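Local coordinates for peptidase (Yersinia bercovieri, PDB 5NYW), which is of unknown function but, as an Anbu (ancestral beta-subunit) of the proteasome family, probably has an N-terminal nucleophile hydrolase fold and ancestry, at residues 2-7 and 173-178; 32-37 and 61-66; 166-171 and 195-200. All coordinates share one frame; numbering follows the deposited sequence.

From the N terminus, strand 2-7 comes first and waits for a partner 166 residues on: contact 1 closes that long loop when helix 168-185 packs on the strand. Contact 2 is nested within it, strand 33-38 meeting the 61-66 part of the chain, on helix 52-65. Contact 3 opens at the start of helix 168-185, before contact 1 has closed, and ends on strand 193-199, so contacts 1 and 3 cross while contact 2 precedes contact 3 in series. Contacts 1 and 3 put one helix on the sheet that holds strands 2-7 and 193-199; contact 2 places a helix on the other sheet, that of strand 33-38. Between the sheets, L35 CD2 and M196 SD are 3.7 Å apart.

Contact 1. Residues 2-7 and 173-178; sequences YCVAMR and QCALIS
The Y2 ring meets S178 at its edge, near the ring plane, where the hydroxyl OH makes a short hydrogen bond of 2.5 Å with S178 OG. With CG anti to the backbone N (chi1 170°), the ring leans along its own strand, which brings OH to the helix. The bond is one link in a buried run of hydrogen bonds: Q147 NE2 is bonded to Y2 OH, and S178 OG is bonded onward to G154 O, so both hydroxyls have a second partner. This is the helix-on-sheet layer of the Ntn-hydrolase sandwich, strand 2-7 running nearly antiparallel (160°) to the 173-178 part of helix 168-185, axes 9.8 Å apart at their closest. V4 faces A175, the pair whose CA atoms are nearest across the segments, and V4 CG1, set between backbone N and carbonyl carbon (chi1 57°), touches A175 CB at 4.1 Å. A175 also rests on A15 of strand 11-23. M6 reaches the helix from the other end of the strand: its chain, extended beyond CG, carries CE to 3.8 Å from A175 N, and the same methyl lies 4.0 Å from C174 SG. Elsewhere on the helix, L176 packs on Y217 and F218 of helix 216-234, and I177 on L236 of the second subunit.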
ATOM      1  N   TYR L   2     -42.953  -1.496  -3.274  1.00 57.40           N
ATOM      2  CA  TYR L   2     -43.070  -2.941  -3.157  1.00 56.55           C
ATOM      3  C   TYR L   2     -43.226  -3.570  -4.559  1.00 53.70           C
ATOM      4  O   TYR L   2     -44.108  -3.201  -5.334  1.00 52.00           O
ATOM      5  CB  TYR L   2     -44.255  -3.303  -2.242  1.00 46.24           C
ATOM      6  CG  TYR L   2     -44.608  -4.770  -2.235  1.00 45.73           C
ATOM      7  CD1 TYR L   2     -43.617  -5.736  -2.175  1.00 45.93           C
ATOM      8  CD2 TYR L   2     -45.927  -5.190  -2.279  1.00 49.85           C
ATOM      9  CE1 TYR L   2     -43.919  -7.065  -2.178  1.00 48.59           C
ATOM     10  CE2 TYR L   2     -46.245  -6.535  -2.270  1.00 56.46           C
ATOM     11  CZ  TYR L   2     -45.231  -7.470  -2.222  1.00 55.51           C
ATOM     12  OH  TYR L   2     -45.510  -8.822  -2.210  1.00 54.67           O
ATOM     13  N   CYS L   3     -42.337  -4.500  -4.892  1.00 53.60           N
ATOM     14  CA  CYS L   3     -42.409  -5.209  -6.162  1.00 48.70           C
ATOM     15  C   CYS L   3     -42.324  -6.714  -5.945  1.00 57.36           C
ATOM     16  O   CYS L   3     -41.605  -7.179  -5.069  1.00 47.45           O
ATOM     17  CB  CYS L   3     -41.290  -4.755  -7.110  1.00 49.10           C
ATOM     18  SG  CYS L   3     -41.190  -2.955  -7.440  1.00 50.88           S
ATOM     19  N   VAL L   4     -43.077  -7.476  -6.729  1.00 68.50           N
ATOM     20  CA  VAL L   4     -42.998  -8.929  -6.643  1.00 64.50           C
ATOM     21  C   VAL L   4     -42.982  -9.513  -8.052  1.00 49.17           C
ATOM     22  O   VAL L   4     -43.613  -8.987  -8.970  1.00 43.67           O
ATOM     23  CB  VAL L   4     -44.172  -9.545  -5.791  1.00 51.09           C
ATOM     24  CG1 VAL L   4     -45.553  -9.153  -6.331  1.00 39.04           C
ATOM     25  CG2 VAL L   4     -44.040 -11.076  -5.683  1.00 51.37           C
ATOM     26  N   ALA L   5     -42.227 -10.590  -8.223  1.00 46.47           N
ATOM     27  CA  ALA L   5     -42.204 -11.294  -9.490  1.00 54.75           C
ATOM     28  C   ALA L   5     -42.255 -12.779  -9.214  1.00 53.75           C
ATOM     29  O   ALA L   5     -41.604 -13.264  -8.302  1.00 64.38           O
ATOM     30  CB  ALA L   5     -40.966 -10.925 -10.287  1.00 61.05           C
ATOM     31  N   MET L   6     -43.024 -13.496 -10.018  1.00 57.63           N
ATOM     32  CA  MET L   6     -43.225 -14.920  -9.836  1.00 55.97           C
ATOM     33  C   MET L   6     -42.881 -15.690 -11.107  1.00 67.80           C
ATOM     34  O   MET L   6     -43.315 -15.314 -12.199  1.00 80.18           O
ATOM     35  CB  MET L   6     -44.677 -15.208  -9.440  1.00 57.63           C
ATOM     36  CG  MET L   6     -45.142 -14.501  -8.189  1.00 62.77           C
ATOM     37  SD  MET L   6     -46.939 -14.468  -8.031  1.00 65.69           S
ATOM     38  CE  MET L   6     -47.150 -13.793  -6.386  1.00 46.95           C
ATOM     39  N   ARG L   7     -42.073 -16.737 -10.969  1.00 62.59           N
ATOM     40  CA  ARG L   7     -41.771 -17.627 -12.089  1.00 61.74           C
ATOM     41  C   ARG L   7     -42.448 -18.981 -11.926  1.00 64.06           C
ATOM     42  O   ARG L   7     -42.071 -19.765 -11.056  1.00 68.13           O
ATOM     43  CB  ARG L   7     -40.265 -17.822 -12.241  1.00 58.98           C
ATOM     44  CG  ARG L   7     -39.858 -18.806 -13.328  1.00 46.45           C
ATOM     45  CD  ARG L   7     -38.354 -19.020 -13.295  1.00 48.58           C
ATOM     46  NE  ARG L   7     -37.902 -20.101 -14.174  1.00 60.86           N
ATOM     47  CZ  ARG L   7     -37.683 -21.354 -13.781  1.00 65.11           C
ATOM     48  NH1 ARG L   7     -37.271 -22.249 -14.660  1.00 59.18           N
ATOM     49  NH2 ARG L   7     -37.862 -21.710 -12.511  1.00 63.72           N
ATOM     50  N   GLN L 173     -53.559 -13.134  -9.045  1.00 50.94           N
ATOM     51  CA  GLN L 173     -54.483 -12.943  -7.911  1.00 57.79           C
ATOM     52  C   GLN L 173     -53.749 -12.911  -6.583  1.00 58.12           C
ATOM     53  O   GLN L 173     -53.999 -12.046  -5.743  1.00 61.80           O
ATOM     54  CB  GLN L 173     -55.540 -14.048  -7.844  1.00 48.23           C
ATOM     55  CG  GLN L 173     -56.660 -13.898  -8.839  1.00 51.75           C
ATOM     56  CD  GLN L 173     -57.652 -15.045  -8.782  1.00 54.03           C
ATOM     57  OE1 GLN L 173     -57.284 -16.195  -8.558  1.00 65.28           O
ATOM     58  NE2 GLN L 173     -58.929 -14.720  -8.941  1.00 49.73           N
ATOM     59  N   CYS L 174     -52.815 -13.834  -6.420  1.00 56.41           N
ATOM     60  CA  CYS L 174     -52.001 -13.892  -5.223  1.00 53.98           C
ATOM     61  C   CYS L 174     -51.192 -12.598  -5.050  1.00 54.45           C
ATOM     62  O   CYS L 174     -51.164 -12.032  -3.960  1.00 54.34           O
ATOM     63  CB  CYS L 174     -51.088 -15.113  -5.289  1.00 62.46           C
ATOM     64  SG  CYS L 174     -49.926 -15.254  -3.941  1.00 61.12           S
ATOM     65  N   ALA L 175     -50.577 -12.110  -6.130  1.00 52.62           N
ATOM     66  CA  ALA L 175     -49.829 -10.851  -6.093  1.00 41.80           C
ATOM     67  C   ALA L 175     -50.718  -9.671  -5.666  1.00 50.98           C
ATOM     68  O   ALA L 175     -50.285  -8.843  -4.865  1.00 51.81           O
ATOM     69  CB  ALA L 175     -49.182 -10.558  -7.458  1.00 38.78           C
ATOM     70  N   LEU L 176     -51.950  -9.607  -6.187  1.00 53.62           N
ATOM     71  CA  LEU L 176     -52.879  -8.512  -5.859  1.00 59.31           C
ATOM     72  C   LEU L 176     -53.285  -8.489  -4.374  1.00 65.73           C
ATOM     73  O   LEU L 176     -53.397  -7.413  -3.770  1.00 52.79           O
ATOM     74  CB  LEU L 176     -54.154  -8.596  -6.715  1.00 47.24           C
ATOM     75  CG  LEU L 176     -53.918  -8.343  -8.201  1.00 50.46           C
ATOM     76  CD1 LEU L 176     -55.191  -8.524  -9.009  1.00 49.48           C
ATOM     77  CD2 LEU L 176     -53.321  -6.965  -8.415  1.00 48.43           C
ATOM     78  N   ILE L 177     -53.508  -9.669  -3.795  1.00 58.93           N
ATOM     79  CA  ILE L 177     -53.812  -9.765  -2.374  1.00 60.03           C
ATOM     80  C   ILE L 177     -52.585  -9.377  -1.537  1.00 48.19           C
ATOM     81  O   ILE L 177     -52.707  -8.667  -0.533  1.00 47.41           O
ATOM     82  CB  ILE L 177     -54.307 -11.185  -2.002  1.00 63.36           C
ATOM     83  CG1 ILE L 177     -55.612 -11.494  -2.742  1.00 55.87           C
ATOM     84  CG2 ILE L 177     -54.500 -11.324  -0.487  1.00 58.18           C
ATOM     85  CD1 ILE L 177     -55.995 -12.951  -2.703  1.00 62.07           C
ATOM     86  N   SER L 178     -51.408  -9.824  -1.980  1.00 50.79           N
ATOM     87  CA  SER L 178     -50.130  -9.472  -1.358  1.00 54.36           C
ATOM     88  C   SER L 178     -50.005  -7.946  -1.299  1.00 62.61           C
ATOM     89  O   SER L 178     -49.611  -7.386  -0.285  1.00 67.56           O
ATOM     90  CB  SER L 178     -48.975 -10.094  -2.155  1.00 62.86           C
ATOM     91  OG  SER L 178     -47.709  -9.886  -1.546  1.00 58.45           O
TER

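Contact 2. Residues 32-37 and 61-66; sequences KLHLFQ and LLQRRC. With SO4 (sulfate ion), chain B.
A largely apolar strand-to-helix contact joins F36 and H34, on strand 33-38, to L62 and Q63 of helix 52-65 and C66 close after them in sequence. The two segments run nearly parallel, 18° apart with axes 10.6 Å from each other at their closest, as a helix layer lies on a sheet in the proteasome-type Ntn sandwich. F36 carries most of it. Its far end meets the helix obliquely: F36 CE2 is 3.7 Å from the aliphatic CG of Q63, whose extended side chain crosses that of F36 at about a right angle. Ring and amide planes are 52° apart. Next to this, F36 CZ reaches L62 CB at 4.2 Å, and C66 SG makes an oblique sulfur-aromatic contact, 5.4 Å from the F36 centroid. The H34 ring comes near the Q63 amide, H34 ND1 to Q63 NE2 4.2 Å, while H34 NE2 is hydrogen-bonded to R31 O. Away from the strand, R65 NE makes a weak hydrogen bond of 3.5 Å to sulfate O3, close to straight (167°) and at the guanidinium edge; L61 CB lies over one face of that group. R64 NH1 is 3.7 Å from sulfate O2. R65 NH2 also forms a salt bridge with E93 of helix 80-98, a second partner that would help hold the guanidinium. No hydrogen bond crosses from strand to helix, so the match rests on shape and dispersion; the weakly bound sulfate, probably from the crystallisation liquor, is consistent with local positive charge from R64 and R65, part of it offset by E93.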
ATOM      1  N   LYS L  32     -42.350   1.635 -11.442  1.00 62.42           N
ATOM      2  CA  LYS L  32     -41.364   0.684 -10.913  1.00 49.28           C
ATOM      3  C   LYS L  32     -41.401  -0.641 -11.682  1.00 50.72           C
ATOM      4  O   LYS L  32     -41.007  -1.705 -11.185  1.00 45.82           O
ATOM      5  CB  LYS L  32     -41.608   0.442  -9.412  1.00 45.54           C
ATOM      6  CG  LYS L  32     -41.475   1.696  -8.533  1.00 44.23           C
ATOM      7  CD  LYS L  32     -41.822   1.418  -7.081  1.00 48.41           C
ATOM      8  CE  LYS L  32     -41.741   2.687  -6.230  1.00 56.92           C
ATOM      9  NZ  LYS L  32     -40.386   3.320  -6.183  1.00 62.39           N
ATOM     10  N   LEU L  33     -41.929  -0.564 -12.892  1.00 52.30           N
ATOM     11  CA  LEU L  33     -41.960  -1.703 -13.792  1.00 56.12           C
ATOM     12  C   LEU L  33     -41.675  -1.199 -15.213  1.00 68.15           C
ATOM     13  O   LEU L  33     -42.481  -0.467 -15.796  1.00 66.35           O
ATOM     14  CB  LEU L  33     -43.300  -2.426 -13.705  1.00 46.50           C
ATOM     15  CG  LEU L  33     -43.435  -3.799 -14.370  1.00 50.98           C
ATOM     16  CD1 LEU L  33     -44.555  -4.544 -13.675  1.00 46.01           C
ATOM     17  CD2 LEU L  33     -43.715  -3.705 -15.879  1.00 51.44           C
ATOM     18  N   HIS L  34     -40.533  -1.589 -15.772  1.00 68.22           N
ATOM     19  CA  HIS L  34     -40.140  -1.104 -17.091  1.00 55.61           C
ATOM     20  C   HIS L  34     -39.959  -2.271 -18.044  1.00 48.27           C
ATOM     21  O   HIS L  34     -39.630  -3.376 -17.611  1.00 58.25           O
ATOM     22  CB  HIS L  34     -38.873  -0.260 -16.973  1.00 51.18           C
ATOM     23  CG  HIS L  34     -39.087   1.030 -16.238  1.00 44.97           C
ATOM     24  ND1 HIS L  34     -39.441   2.199 -16.878  1.00 52.68           N
ATOM     25  CD2 HIS L  34     -39.054   1.318 -14.920  1.00 43.92           C
ATOM     26  CE1 HIS L  34     -39.579   3.161 -15.984  1.00 58.73           C
ATOM     27  NE2 HIS L  34     -39.363   2.655 -14.784  1.00 54.23           N
ATOM     28  N   LEU L  35     -40.199  -2.039 -19.334  1.00 54.24           N
ATOM     29  CA  LEU L  35     -40.248  -3.144 -20.304  1.00 62.14           C
ATOM     30  C   LEU L  35     -39.181  -3.070 -21.379  1.00 67.22           C
ATOM     31  O   LEU L  35     -38.920  -2.006 -21.929  1.00 80.75           O
ATOM     32  CB  LEU L  35     -41.610  -3.187 -20.995  1.00 72.57           C
ATOM     33  CG  LEU L  35     -42.822  -3.755 -20.260  1.00 73.97           C
ATOM     34  CD1 LEU L  35     -44.058  -3.514 -21.105  1.00 75.78           C
ATOM     35  CD2 LEU L  35     -42.649  -5.231 -19.968  1.00 70.79           C
ATOM     36  N   PHE L  36     -38.590  -4.212 -21.708  1.00 67.84           N
ATOM     37  CA  PHE L  36     -37.693  -4.260 -22.858  1.00 69.40           C
ATOM     38  C   PHE L  36     -38.152  -5.348 -23.816  1.00 65.51           C
ATOM     39  O   PHE L  36     -38.028  -6.549 -23.528  1.00 62.80           O
ATOM     40  CB  PHE L  36     -36.233  -4.475 -22.427  1.00 55.26           C
ATOM     41  CG  PHE L  36     -35.706  -3.377 -21.552  1.00 47.88           C
ATOM     42  CD1 PHE L  36     -35.990  -3.350 -20.198  1.00 50.79           C
ATOM     43  CD2 PHE L  36     -34.980  -2.335 -22.097  1.00 50.81           C
ATOM     44  CE1 PHE L  36     -35.517  -2.330 -19.391  1.00 53.25           C
ATOM     45  CE2 PHE L  36     -34.508  -1.307 -21.310  1.00 53.88           C
ATOM     46  CZ  PHE L  36     -34.778  -1.299 -19.947  1.00 51.13           C
ATOM     47  N   GLN L  37     -38.721  -4.908 -24.938  1.00 59.87           N
ATOM     48  CA  GLN L  37     -39.420  -5.816 -25.825  1.00 65.91           C
ATOM     49  C   GLN L  37     -38.982  -5.759 -27.297  1.00 80.53           C
ATOM     50  O   GLN L  37     -38.902  -4.685 -27.889  1.00 89.90           O
ATOM     51  CB  GLN L  37     -40.920  -5.565 -25.761  1.00 62.99           C
ATOM     52  CG  GLN L  37     -41.650  -6.508 -26.694  1.00 83.78           C
ATOM     53  CD  GLN L  37     -43.129  -6.326 -26.706  1.00 92.95           C
ATOM     54  OE1 GLN L  37     -43.645  -5.280 -26.306  1.00 97.96           O
ATOM     55  NE2 GLN L  37     -43.840  -7.363 -27.137  1.00 96.05           N
ATOM     56  N   LEU L  61     -29.736   4.369 -18.471  1.00 55.77           N
ATOM     57  CA  LEU L  61     -28.517   3.916 -19.140  1.00 56.21           C
ATOM     58  C   LEU L  61     -28.763   2.652 -19.977  1.00 63.45           C
ATOM     59  O   LEU L  61     -28.197   2.508 -21.053  1.00 74.97           O
ATOM     60  CB  LEU L  61     -27.375   3.671 -18.136  1.00 62.96           C
ATOM     61  CG  LEU L  61     -26.598   4.863 -17.547  1.00 60.27           C
ATOM     62  CD1 LEU L  61     -25.553   4.386 -16.556  1.00 49.17           C
ATOM     63  CD2 LEU L  61     -25.950   5.738 -18.617  1.00 57.61           C
ATOM     64  N   LEU L  62     -29.575   1.725 -19.471  1.00 71.58           N
ATOM     65  CA  LEU L  62     -29.903   0.503 -20.215  1.00 63.48           C
ATOM     66  C   LEU L  62     -30.706   0.793 -21.478  1.00 72.17           C
ATOM     67  O   LEU L  62     -30.478   0.168 -22.518  1.00 79.02           O
ATOM     68  CB  LEU L  62     -30.690  -0.470 -19.347  1.00 54.48           C
ATOM     69  CG  LEU L  62     -29.914  -1.155 -18.230  1.00 54.42           C
ATOM     70  CD1 LEU L  62     -30.859  -1.846 -17.270  1.00 46.06           C
ATOM     71  CD2 LEU L  62     -28.972  -2.160 -18.836  1.00 56.55           C
ATOM     72  N   GLN L  63     -31.648   1.732 -21.364  1.00 62.83           N
ATOM     73  CA  GLN L  63     -32.524   2.143 -22.457  1.00 61.19           C
ATOM     74  C   GLN L  63     -31.735   2.841 -23.555  1.00 68.63           C
ATOM     75  O   GLN L  63     -31.957   2.611 -24.742  1.00 81.66           O
ATOM     76  CB  GLN L  63     -33.602   3.085 -21.940  1.00 67.49           C
ATOM     77  CG  GLN L  63     -34.663   2.414 -21.089  1.00 64.59           C
ATOM     78  CD  GLN L  63     -35.552   3.425 -20.403  1.00 71.90           C
ATOM     79  OE1 GLN L  63     -35.155   4.572 -20.197  1.00 78.37           O
ATOM     80  NE2 GLN L  63     -36.745   2.997 -20.004  1.00 72.77           N
ATOM     81  N   ARG L  64     -30.813   3.704 -23.148  1.00 75.41           N
ATOM     82  CA  ARG L  64     -29.986   4.452 -24.092  1.00 79.66           C
ATOM     83  C   ARG L  64     -29.032   3.535 -24.862  1.00 78.43           C
ATOM     84  O   ARG L  64     -28.854   3.680 -26.071  1.00 88.20           O
ATOM     85  CB  ARG L  64     -29.189   5.539 -23.349  1.00 76.13           C
ATOM     86  CG  ARG L  64     -29.438   6.970 -23.816  1.00 82.04           C
ATOM     87  CD  ARG L  64     -28.904   7.197 -25.217  1.00 87.09           C
ATOM     88  NE  ARG L  64     -27.764   6.326 -25.516  1.00 96.60           N
ATOM     89  CZ  ARG L  64     -27.186   6.202 -26.709  1.00 95.80           C
ATOM     90  NH1 ARG L  64     -26.163   5.368 -26.869  1.00 89.76           N
ATOM     91  NH2 ARG L  64     -27.629   6.905 -27.740  1.00 94.01           N
ATOM     92  N   ARG L  65     -28.448   2.574 -24.160  1.00 68.59           N
ATOM     93  CA  ARG L  65     -27.484   1.674 -24.766  1.00 70.27           C
ATOM     94  C   ARG L  65     -28.120   0.626 -25.691  1.00 72.60           C
ATOM     95  O   ARG L  65     -27.432   0.020 -26.506  1.00 74.22           O
ATOM     96  CB  ARG L  65     -26.669   1.006 -23.663  1.00 71.24           C
ATOM     97  CG  ARG L  65     -25.686   1.973 -23.026  1.00 68.17           C
ATOM     98  CD  ARG L  65     -25.111   1.457 -21.717  1.00 74.22           C
ATOM     99  NE  ARG L  65     -24.252   2.461 -21.096  1.00 67.79           N
ATOM    100  CZ  ARG L  65     -23.754   2.365 -19.872  1.00 61.30           C
ATOM    101  NH1 ARG L  65     -24.014   1.304 -19.118  1.00 66.52           N
ATOM    102  NH2 ARG L  65     -23.002   3.335 -19.400  1.00 56.17           N
ATOM    103  N   CYS L  66     -29.422   0.413 -25.558  1.00 68.77           N
ATOM    104  CA  CYS L  66     -30.156  -0.463 -26.468  1.00 73.28           C
ATOM    105  C   CYS L  66     -30.238   0.094 -27.892  1.00 83.10           C
ATOM    106  O   CYS L  66     -30.539  -0.638 -28.840  1.00 85.97           O
ATOM    107  CB  CYS L  66     -31.562  -0.724 -25.931  1.00 70.42           C
ATOM    108  SG  CYS L  66     -31.648  -2.058 -24.716  1.00100.23           S
TER
HETATM  109  S   SO4 B 302     -22.578   5.015 -23.494  1.00118.77           S
HETATM  110  O1  SO4 B 302     -21.687   3.991 -22.948  1.00105.09           O
HETATM  111  O2  SO4 B 302     -23.398   4.431 -24.559  1.00118.71           O
HETATM  112  O3  SO4 B 302     -23.464   5.543 -22.448  1.00109.62           O
HETATM  113  O4  SO4 B 302     -21.750   6.098 -24.032  1.00121.96           O

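Contact 3. Residues 166-171 and 195-200; sequences TPLDQA and VMIYPL
L168 meets I197 and P199 from the first turn of helix 168-185, with D169 beside it at the edge of I197. Just ahead of the helix, T166 is held in the preceding loop by a hydrogen bond from S163 N to its OG1. P167 takes the N-cap position, and P167 O accepts a hydrogen bond from A171 N (3.1 Å). L168 then does most of the touching. Its branch CD2 presses on I197 CG2 at 3.7 Å, and L168 CD2 continues over the backbone to P199 CA at 3.8 Å; CG and CB of L168 back it up against I197. I197 presents this branch to the helix because CG2 stands anti to its backbone N, while CG1 (chi1 -62°) sends CD1 toward D169. D169, whose CB points away from the strand, turns its carboxylate back to set OD1 4.0 Å from I197 CD1, a van der Waals approach of a carboxylate oxygen to a methyl, the two side chains crossing at about a right angle. Around the contact, L168 also packs on L8 and S10 in the loop between strands 2-7 and 11-23, M172 of helix 168-185 lies on V195 and I197, and L239 of the second subunit packs on both D169 and I197, so the neighbouring subunit covers part of the seam between helix start and strand.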
ATOM      1  N   THR L 166     -48.723 -23.211  -9.812  1.00 62.98           N
ATOM      2  CA  THR L 166     -49.885 -22.334  -9.772  1.00 59.00           C
ATOM      3  C   THR L 166     -50.090 -21.730 -11.150  1.00 61.78           C
ATOM      4  O   THR L 166     -49.166 -21.166 -11.723  1.00 72.97           O
ATOM      5  CB  THR L 166     -49.712 -21.173  -8.733  1.00 57.52           C
ATOM      6  OG1 THR L 166     -49.535 -21.703  -7.416  1.00 56.41           O
ATOM      7  CG2 THR L 166     -50.917 -20.231  -8.728  1.00 48.77           C
ATOM      8  N   PRO L 167     -51.303 -21.841 -11.689  1.00 60.92           N
ATOM      9  CA  PRO L 167     -51.626 -21.215 -12.979  1.00 58.31           C
ATOM     10  C   PRO L 167     -51.481 -19.689 -12.920  1.00 56.55           C
ATOM     11  O   PRO L 167     -51.618 -19.118 -11.834  1.00 59.19           O
ATOM     12  CB  PRO L 167     -53.084 -21.628 -13.222  1.00 56.28           C
ATOM     13  CG  PRO L 167     -53.579 -22.162 -11.927  1.00 62.41           C
ATOM     14  CD  PRO L 167     -52.392 -22.696 -11.196  1.00 64.94           C
ATOM     15  N   LEU L 168     -51.178 -19.054 -14.052  1.00 56.76           N
ATOM     16  CA  LEU L 168     -50.918 -17.615 -14.093  1.00 60.10           C
ATOM     17  C   LEU L 168     -51.990 -16.724 -13.471  1.00 71.13           C
ATOM     18  O   LEU L 168     -51.651 -15.784 -12.753  1.00 78.34           O
ATOM     19  CB  LEU L 168     -50.671 -17.141 -15.526  1.00 60.88           C
ATOM     20  CG  LEU L 168     -49.223 -17.111 -16.016  1.00 77.36           C
ATOM     21  CD1 LEU L 168     -48.440 -18.296 -15.513  1.00 87.67           C
ATOM     22  CD2 LEU L 168     -49.166 -17.024 -17.533  1.00 83.54           C
ATOM     23  N   ASP L 169     -53.267 -16.978 -13.745  1.00 73.48           N
ATOM     24  CA  ASP L 169     -54.301 -16.088 -13.212  1.00 72.15           C
ATOM     25  C   ASP L 169     -54.337 -16.124 -11.691  1.00 68.52           C
ATOM     26  O   ASP L 169     -54.535 -15.092 -11.048  1.00 71.18           O
ATOM     27  CB  ASP L 169     -55.668 -16.426 -13.780  1.00 74.31           C
ATOM     28  CG  ASP L 169     -55.841 -15.916 -15.185  1.00 92.53           C
ATOM     29  OD1 ASP L 169     -54.857 -15.386 -15.746  1.00 93.20           O
ATOM     30  OD2 ASP L 169     -56.963 -16.027 -15.723  1.00104.95           O
ATOM     31  N   GLN L 170     -54.098 -17.298 -11.119  1.00 56.21           N
ATOM     32  CA  GLN L 170     -54.068 -17.416  -9.675  1.00 65.10           C
ATOM     33  C   GLN L 170     -52.819 -16.746  -9.105  1.00 70.15           C
ATOM     34  O   GLN L 170     -52.846 -16.233  -7.984  1.00 72.27           O
ATOM     35  CB  GLN L 170     -54.115 -18.880  -9.246  1.00 69.33           C
ATOM     36  CG  GLN L 170     -55.414 -19.597  -9.533  1.00 63.42           C
ATOM     37  CD  GLN L 170     -55.453 -20.948  -8.844  1.00 87.16           C
ATOM     38  OE1 GLN L 170     -54.442 -21.421  -8.324  1.00 90.61           O
ATOM     39  NE2 GLN L 170     -56.627 -21.568  -8.817  1.00102.26           N
ATOM     40  N   ALA L 171     -51.718 -16.775  -9.854  1.00 67.69           N
ATOM     41  CA  ALA L 171     -50.498 -16.086  -9.427  1.00 59.49           C
ATOM     42  C   ALA L 171     -50.691 -14.577  -9.379  1.00 49.09           C
ATOM     43  O   ALA L 171     -50.284 -13.905  -8.434  1.00 50.02           O
ATOM     44  CB  ALA L 171     -49.363 -16.425 -10.335  1.00 62.01           C
ATOM     45  N   VAL L 195     -48.839  -3.811 -13.189  1.00 51.35           N
ATOM     46  CA  VAL L 195     -48.820  -5.263 -13.220  1.00 50.95           C
ATOM     47  C   VAL L 195     -48.684  -5.817 -14.644  1.00 62.14           C
ATOM     48  O   VAL L 195     -48.929  -5.124 -15.633  1.00 60.14           O
ATOM     49  CB  VAL L 195     -50.106  -5.843 -12.579  1.00 59.55           C
ATOM     50  CG1 VAL L 195     -50.332  -5.285 -11.178  1.00 58.00           C
ATOM     51  CG2 VAL L 195     -51.310  -5.566 -13.456  1.00 54.03           C
ATOM     52  N   MET L 196     -48.270  -7.071 -14.745  1.00 58.30           N
ATOM     53  CA  MET L 196     -48.191  -7.734 -16.032  1.00 56.70           C
ATOM     54  C   MET L 196     -48.209  -9.253 -15.930  1.00 60.34           C
ATOM     55  O   MET L 196     -47.619  -9.829 -15.024  1.00 65.35           O
ATOM     56  CB  MET L 196     -46.941  -7.300 -16.781  1.00 65.77           C
ATOM     57  CG  MET L 196     -46.727  -8.109 -18.028  1.00 71.26           C
ATOM     58  SD  MET L 196     -45.390  -7.487 -18.998  1.00 75.52           S
ATOM     59  CE  MET L 196     -45.071  -8.906 -20.045  1.00 72.59           C
ATOM     60  N   ILE L 197     -48.905  -9.894 -16.855  1.00 67.27           N
ATOM     61  CA  ILE L 197     -48.815 -11.333 -17.009  1.00 68.56           C
ATOM     62  C   ILE L 197     -48.065 -11.648 -18.306  1.00 73.31           C
ATOM     63  O   ILE L 197     -48.431 -11.151 -19.372  1.00 61.39           O
ATOM     64  CB  ILE L 197     -50.186 -11.984 -17.066  1.00 66.18           C
ATOM     65  CG1 ILE L 197     -50.950 -11.740 -15.771  1.00 59.17           C
ATOM     66  CG2 ILE L 197     -50.035 -13.461 -17.405  1.00 67.95           C
ATOM     67  CD1 ILE L 197     -52.362 -12.304 -15.790  1.00 67.11           C
ATOM     68  N   TYR L 198     -47.001 -12.440 -18.205  1.00 74.37           N
ATOM     69  CA  TYR L 198     -46.278 -12.902 -19.384  1.00 58.82           C
ATOM     70  C   TYR L 198     -46.408 -14.407 -19.554  1.00 61.85           C
ATOM     71  O   TYR L 198     -45.780 -15.183 -18.824  1.00 64.04           O
ATOM     72  CB  TYR L 198     -44.792 -12.553 -19.314  1.00 58.36           C
ATOM     73  CG  TYR L 198     -44.049 -13.121 -20.508  1.00 68.83           C
ATOM     74  CD1 TYR L 198     -44.018 -12.442 -21.724  1.00 62.17           C
ATOM     75  CD2 TYR L 198     -43.424 -14.364 -20.436  1.00 77.92           C
ATOM     76  CE1 TYR L 198     -43.364 -12.972 -22.815  1.00 64.77           C
ATOM     77  CE2 TYR L 198     -42.777 -14.898 -21.518  1.00 84.93           C
ATOM     78  CZ  TYR L 198     -42.744 -14.200 -22.707  1.00 75.33           C
ATOM     79  OH  TYR L 198     -42.076 -14.753 -23.776  1.00 73.79           O
ATOM     80  N   PRO L 199     -47.222 -14.834 -20.518  1.00 68.45           N
ATOM     81  CA  PRO L 199     -47.335 -16.272 -20.813  1.00 65.37           C
ATOM     82  C   PRO L 199     -46.114 -16.853 -21.554  1.00 66.24           C
ATOM     83  O   PRO L 199     -45.507 -16.187 -22.398  1.00 68.61           O
ATOM     84  CB  PRO L 199     -48.607 -16.357 -21.666  1.00 59.10           C
ATOM     85  CG  PRO L 199     -48.816 -14.988 -22.213  1.00 63.02           C
ATOM     86  CD  PRO L 199     -48.208 -14.017 -21.248  1.00 65.22           C
ATOM     87  N   LEU L 200     -45.746 -18.079 -21.192  1.00 59.53           N
ATOM     88  CA  LEU L 200     -44.623 -18.781 -21.797  1.00 63.47           C
ATOM     89  C   LEU L 200     -44.683 -18.770 -23.325  1.00 69.78           C
ATOM     90  O   LEU L 200     -45.730 -18.992 -23.925  1.00 72.79           O
ATOM     91  CB  LEU L 200     -44.559 -20.226 -21.278  1.00 62.85           C
ATOM     92  CG  LEU L 200     -43.545 -21.180 -21.928  1.00 64.68           C
ATOM     93  CD1 LEU L 200     -42.119 -20.708 -21.697  1.00 59.07           C
ATOM     94  CD2 LEU L 200     -43.736 -22.616 -21.419  1.00 56.17           C
TER